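Local coordinates for protein acyl-CoA dehydrogenase (Bacillus anthracis, PDB 3OWA) that probably oxidises acyl-CoA thioesters to their 2,3-enoyl forms, passing the electrons to its bound flavin-adenine dinucleotide, at residues Y319-L331 / L503-K515. Residues are numbered along the deposited sequence; the frame is centred on the assembly and turned at random.
Sequences YAAESSVYRTVGL and LYAMESAVLRTEK
Glu507 OE2 is held by two nitrogens of Arg327: NH2 at 2.7 Å and NH1 at 2.9 Å. Both lie on the same face of the carboxylate, above its plane. NH1 also donates to Ser508 OG at 3.2 Å, close to the guanidinium plane. The Tyr504 ring rim covers one guanidinium face through CE1, and Leu511 CD1 lies over the opposite one. With CG turned away from the backbone N (chi1 174°) and the chain extended to NE, Arg327 reaches Glu507 on helix 490-520. Lys468 forms a salt bridge with Glu507 OE1, so two positive charges probably stabilise the buried carboxylate. Tyr504 OH shares a 2.7 Å hydrogen bond with Thr328 OG1, which lies in the ring plane at its edge.

Segments 319-331 and 503-515, on helices 305-336 and 490-520, cross at 88°, their axes 7.9 Å apart. The contact joins the helical C-terminal domain of the acyl-CoA dehydrogenase fold to a second, related helical domain of the same chain. Small residues permit the close approach: Ser324 and Ser508 meet at the crossing, with Ser508 CB only 3.5 Å from Ser324 CA, and Ala320 packs on Ala505.

The same pattern recurs with the helices' roles exchanged, consistent with that relation. Arg512 NH1 gives a nearly straight bond (170°) to Glu322 OE1 at 2.8 Å, meeting it from above the carboxylate plane. It also donates to Ser323 OG. The guanidinium lies with one face over Tyr319 CE1. Tyr319 OH donates to Thr513 OG1 at 2.7 Å. The charges at this site also have outside partners: Glu31 forms a salt bridge with Arg512 NE, Tyr595 bonds Glu322 OE1, and Lys281 pairs with Glu322 OE2. A water donates to Glu322 OE2 and accepts a weak bond from Arg512 NH2.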
loop_
_atom_site.group_PDB
_atom_site.type_symbol
_atom_site.label_atom_id
_atom_site.label_comp_id
_atom_site.label_asym_id
_atom_site.label_seq_id
_atom_site.Cartn_x
_atom_site.Cartn_y
_atom_site.Cartn_z
ATOM N N TYR A 319 6.583 8.937 -14.668
ATOM C CA TYR A 319 7.539 9.317 -15.716
ATOM C C TYR A 319 8.673 8.307 -15.697
ATOM O O TYR A 319 9.050 7.787 -16.729
ATOM C CB TYR A 319 8.112 10.723 -15.484
ATOM C CG TYR A 319 9.122 11.147 -16.555
ATOM C CD1 TYR A 319 8.693 11.525 -17.837
ATOM C CD2 TYR A 319 10.503 11.173 -16.281
ATOM C CE1 TYR A 319 9.620 11.907 -18.828
ATOM C CE2 TYR A 319 11.438 11.570 -17.267
ATOM C CZ TYR A 319 10.979 11.932 -18.528
ATOM O OH TYR A 319 11.880 12.318 -19.498
ATOM N N ALA A 320 9.204 7.991 -14.516
ATOM C CA ALA A 320 10.317 7.044 -14.495
ATOM C C ALA A 320 9.875 5.657 -14.976
ATOM O O ALA A 320 10.606 5.016 -15.732
ATOM C CB ALA A 320 11.009 6.985 -13.120
ATOM N N ALA A 321 8.668 5.224 -14.595
ATOM C CA ALA A 321 8.148 3.925 -15.047
ATOM C C ALA A 321 7.906 3.881 -16.554
ATOM O O ALA A 321 8.264 2.910 -17.238
ATOM C CB ALA A 321 6.838 3.536 -14.259
ATOM N N GLU A 322 7.249 4.920 -17.069
ATOM C CA GLU A 322 6.972 4.997 -18.486
ATOM C C GLU A 322 8.288 4.992 -19.287
ATOM O O GLU A 322 8.400 4.267 -20.278
ATOM C CB GLU A 322 6.188 6.266 -18.824
ATOM C CG GLU A 322 5.888 6.419 -20.303
ATOM C CD GLU A 322 5.345 7.797 -20.651
ATOM O OE1 GLU A 322 5.831 8.841 -20.103
ATOM O OE2 GLU A 322 4.425 7.836 -21.498
ATOM N N SER A 323 9.270 5.781 -18.846
ATOM C CA SER A 323 10.569 5.822 -19.523
ATOM C C SER A 323 11.254 4.456 -19.535
ATOM O O SER A 323 11.744 4.010 -20.573
ATOM C CB SER A 323 11.500 6.864 -18.908
ATOM O OG SER A 323 10.852 8.120 -18.772
ATOM N N SER A 324 11.314 3.791 -18.395
ATOM C CA SER A 324 12.053 2.546 -18.352
ATOM C C SER A 324 11.328 1.371 -19.068
ATOM O O SER A 324 11.976 0.483 -19.639
ATOM C CB SER A 324 12.451 2.184 -16.902
ATOM O OG SER A 324 11.311 1.999 -16.094
ATOM N N VAL A 325 9.995 1.383 -19.068
ATOM C CA VAL A 325 9.233 0.333 -19.769
ATOM C C VAL A 325 9.403 0.436 -21.294
ATOM O O VAL A 325 9.638 -0.579 -21.955
ATOM C CB VAL A 325 7.722 0.301 -19.362
ATOM C CG1 VAL A 325 6.984 -0.731 -20.137
ATOM C CG2 VAL A 325 7.581 -0.054 -17.882
ATOM N N TYR A 326 9.245 1.634 -21.856
ATOM C CA TYR A 326 9.369 1.795 -23.306
ATOM C C TYR A 326 10.805 1.653 -23.801
ATOM O O TYR A 326 11.023 1.268 -24.934
ATOM C CB TYR A 326 8.721 3.091 -23.812
ATOM C CG TYR A 326 7.229 2.914 -23.948
ATOM C CD1 TYR A 326 6.347 3.385 -22.961
ATOM C CD2 TYR A 326 6.702 2.211 -25.030
ATOM C CE1 TYR A 326 4.955 3.169 -23.087
ATOM C CE2 TYR A 326 5.340 2.001 -25.173
ATOM C CZ TYR A 326 4.476 2.473 -24.192
ATOM O OH TYR A 326 3.136 2.254 -24.344
ATOM N N ARG A 327 11.759 1.923 -22.921
ATOM C CA ARG A 327 13.145 1.598 -23.165
ATOM C C ARG A 327 13.261 0.104 -23.423
ATOM O O ARG A 327 13.877 -0.299 -24.389
ATOM C CB ARG A 327 14.015 1.994 -21.971
ATOM C CG ARG A 327 15.478 1.565 -22.088
ATOM C CD ARG A 327 16.312 2.170 -20.991
ATOM N NE ARG A 327 17.731 1.840 -21.097
ATOM C CZ ARG A 327 18.657 2.193 -20.206
ATOM N NH1 ARG A 327 18.334 2.897 -19.116
ATOM N NH2 ARG A 327 19.914 1.832 -20.408
ATOM N N THR A 328 12.687 -0.720 -22.545
ATOM C CA THR A 328 12.749 -2.157 -22.724
ATOM C C THR A 328 12.060 -2.601 -24.026
ATOM O O THR A 328 12.595 -3.455 -24.761
ATOM C CB THR A 328 12.123 -2.877 -21.499
ATOM O OG1 THR A 328 12.860 -2.532 -20.329
ATOM C CG2 THR A 328 12.162 -4.381 -21.662
ATOM N N VAL A 329 10.872 -2.045 -24.292
ATOM C CA VAL A 329 10.134 -2.348 -25.519
ATOM C C VAL A 329 11.021 -1.998 -26.724
ATOM O O VAL A 329 11.165 -2.799 -27.657
ATOM C CB VAL A 329 8.769 -1.610 -25.582
ATOM C CG1 VAL A 329 8.041 -1.964 -26.859
ATOM C CG2 VAL A 329 7.870 -1.983 -24.346
ATOM N N GLY A 330 11.654 -0.821 -26.664
ATOM C CA GLY A 330 12.643 -0.412 -27.658
ATOM C C GLY A 330 13.815 -1.360 -27.862
ATOM O O GLY A 330 14.251 -1.546 -28.998
ATOM N N LEU A 331 14.334 -1.960 -26.784
ATOM C CA LEU A 331 15.441 -2.930 -26.914
ATOM C C LEU A 331 14.995 -4.175 -27.684
ATOM O O LEU A 331 15.722 -4.688 -28.554
ATOM C CB LEU A 331 16.023 -3.332 -25.554
ATOM C CG LEU A 331 16.824 -2.276 -24.795
ATOM C CD1 LEU A 331 16.987 -2.649 -23.334
ATOM C CD2 LEU A 331 18.194 -1.967 -25.476
ATOM N N LEU A 503 18.422 2.069 -10.297
ATOM C CA LEU A 503 19.382 2.520 -11.306
ATOM C C LEU A 503 18.815 2.566 -12.749
ATOM O O LEU A 503 18.982 3.563 -13.472
ATOM C CB LEU A 503 20.668 1.681 -11.206
ATOM C CG LEU A 503 21.533 1.777 -12.443
ATOM C CD1 LEU A 503 22.370 3.033 -12.335
ATOM C CD2 LEU A 503 22.374 0.519 -12.636
ATOM N N TYR A 504 18.145 1.492 -13.151
ATOM C CA TYR A 504 17.501 1.395 -14.465
ATOM C C TYR A 504 16.426 2.470 -14.675
ATOM O O TYR A 504 16.342 3.088 -15.740
ATOM C CB TYR A 504 16.898 -0.019 -14.674
ATOM C CG TYR A 504 16.435 -0.316 -16.082
ATOM C CD1 TYR A 504 17.311 -0.183 -17.170
ATOM C CD2 TYR A 504 15.132 -0.724 -16.333
ATOM C CE1 TYR A 504 16.901 -0.454 -18.471
ATOM C CE2 TYR A 504 14.706 -1.008 -17.632
ATOM C CZ TYR A 504 15.605 -0.868 -18.699
ATOM O OH TYR A 504 15.182 -1.138 -19.984
ATOM N N ALA A 505 15.597 2.691 -13.673
ATOM C CA ALA A 505 14.590 3.746 -13.779
ATOM C C ALA A 505 15.238 5.151 -13.847
ATOM O O ALA A 505 14.827 5.995 -14.662
ATOM C CB ALA A 505 13.619 3.658 -12.600
HETATM N N MSE A 506 16.239 5.389 -13.004
HETATM C CA MSE A 506 16.973 6.677 -12.996
HETATM C C MSE A 506 17.609 6.955 -14.336
HETATM O O MSE A 506 17.438 8.029 -14.889
HETATM C CB MSE A 506 18.082 6.671 -11.950
HETATM C CG MSE A 506 17.615 6.793 -10.530
HETATM SE SE MSE A 506 19.133 6.643 -9.349
HETATM C CE MSE A 506 20.103 8.230 -9.870
ATOM N N GLU A 507 18.366 5.992 -14.853
ATOM C CA GLU A 507 19.040 6.165 -16.148
ATOM C C GLU A 507 18.049 6.376 -17.296
ATOM O O GLU A 507 18.273 7.200 -18.185
ATOM C CB GLU A 507 19.955 4.971 -16.434
ATOM C CG GLU A 507 20.721 5.081 -17.753
ATOM C CD GLU A 507 21.571 3.836 -18.095
ATOM O OE1 GLU A 507 22.777 4.002 -18.395
ATOM O OE2 GLU A 507 21.047 2.692 -18.080
ATOM N N SER A 508 16.952 5.619 -17.282
ATOM C CA SER A 508 15.899 5.756 -18.298
ATOM C C SER A 508 15.305 7.157 -18.294
ATOM O O SER A 508 15.107 7.749 -19.362
ATOM C CB SER A 508 14.783 4.722 -18.106
ATOM O OG SER A 508 15.255 3.387 -18.230
ATOM N N ALA A 509 15.015 7.675 -17.100
ATOM C CA ALA A 509 14.523 9.032 -16.948
ATOM C C ALA A 509 15.575 10.062 -17.426
ATOM O O ALA A 509 15.238 11.000 -18.164
ATOM C CB ALA A 509 14.081 9.309 -15.495
ATOM N N VAL A 510 16.835 9.875 -17.028
ATOM C CA VAL A 510 17.903 10.821 -17.416
ATOM C C VAL A 510 18.074 10.876 -18.932
ATOM O O VAL A 510 18.073 11.957 -19.528
ATOM C CB VAL A 510 19.256 10.499 -16.752
ATOM C CG1 VAL A 510 20.368 11.381 -17.346
ATOM C CG2 VAL A 510 19.174 10.742 -15.263
ATOM N N LEU A 511 18.185 9.698 -19.542
ATOM C CA LEU A 511 18.484 9.590 -20.963
ATOM C C LEU A 511 17.331 10.083 -21.791
ATOM O O LEU A 511 17.547 10.746 -22.804
ATOM C CB LEU A 511 18.877 8.160 -21.351
ATOM C CG LEU A 511 20.237 7.703 -20.802
ATOM C CD1 LEU A 511 20.507 6.238 -21.153
ATOM C CD2 LEU A 511 21.359 8.602 -21.312
ATOM N N ARG A 512 16.102 9.786 -21.354
ATOM C CA ARG A 512 14.921 10.277 -22.069
ATOM C C ARG A 512 14.844 11.803 -22.031
ATOM O O ARG A 512 14.526 12.446 -23.047
ATOM C CB ARG A 512 13.623 9.663 -21.514
ATOM C CG ARG A 512 12.377 10.249 -22.133
ATOM C CD ARG A 512 11.139 9.647 -21.531
ATOM N NE ARG A 512 9.964 10.234 -22.145
ATOM C CZ ARG A 512 8.725 10.015 -21.735
ATOM N NH1 ARG A 512 8.499 9.192 -20.702
ATOM N NH2 ARG A 512 7.713 10.604 -22.364
ATOM N N THR A 513 15.136 12.377 -20.870
ATOM C CA THR A 513 15.104 13.823 -20.722
ATOM C C THR A 513 16.268 14.461 -21.554
ATOM O O THR A 513 16.077 15.449 -22.258
ATOM C CB THR A 513 15.150 14.233 -19.228
ATOM O OG1 THR A 513 14.083 13.565 -18.505
ATOM C CG2 THR A 513 15.045 15.757 -19.074
ATOM N N GLU A 514 17.446 13.857 -21.474
ATOM C CA GLU A 514 18.609 14.292 -22.236
ATOM C C GLU A 514 18.307 14.272 -23.730
ATOM O O GLU A 514 18.579 15.251 -24.445
ATOM C CB GLU A 514 19.785 13.371 -21.922
ATOM C CG GLU A 514 21.129 13.886 -22.418
ATOM C CD GLU A 514 22.262 12.873 -22.220
ATOM O OE1 GLU A 514 22.240 12.129 -21.201
ATOM O OE2 GLU A 514 23.164 12.818 -23.101
ATOM N N LYS A 515 17.722 13.171 -24.201
ATOM C CA LYS A 515 17.319 13.080 -25.595
ATOM C C LYS A 515 16.315 14.168 -26.005
ATOM O O LYS A 515 16.452 14.772 -27.079
ATOM C CB LYS A 515 16.804 11.672 -25.939
ATOM C CG LYS A 515 16.015 11.639 -27.245
ATOM C CD LYS A 515 16.488 10.593 -28.222
ATOM C CE LYS A 515 16.460 9.209 -27.673
ATOM N NZ LYS A 515 16.379 8.262 -28.829
HETATM O O HOH W 1 4.386 10.421 -22.495
#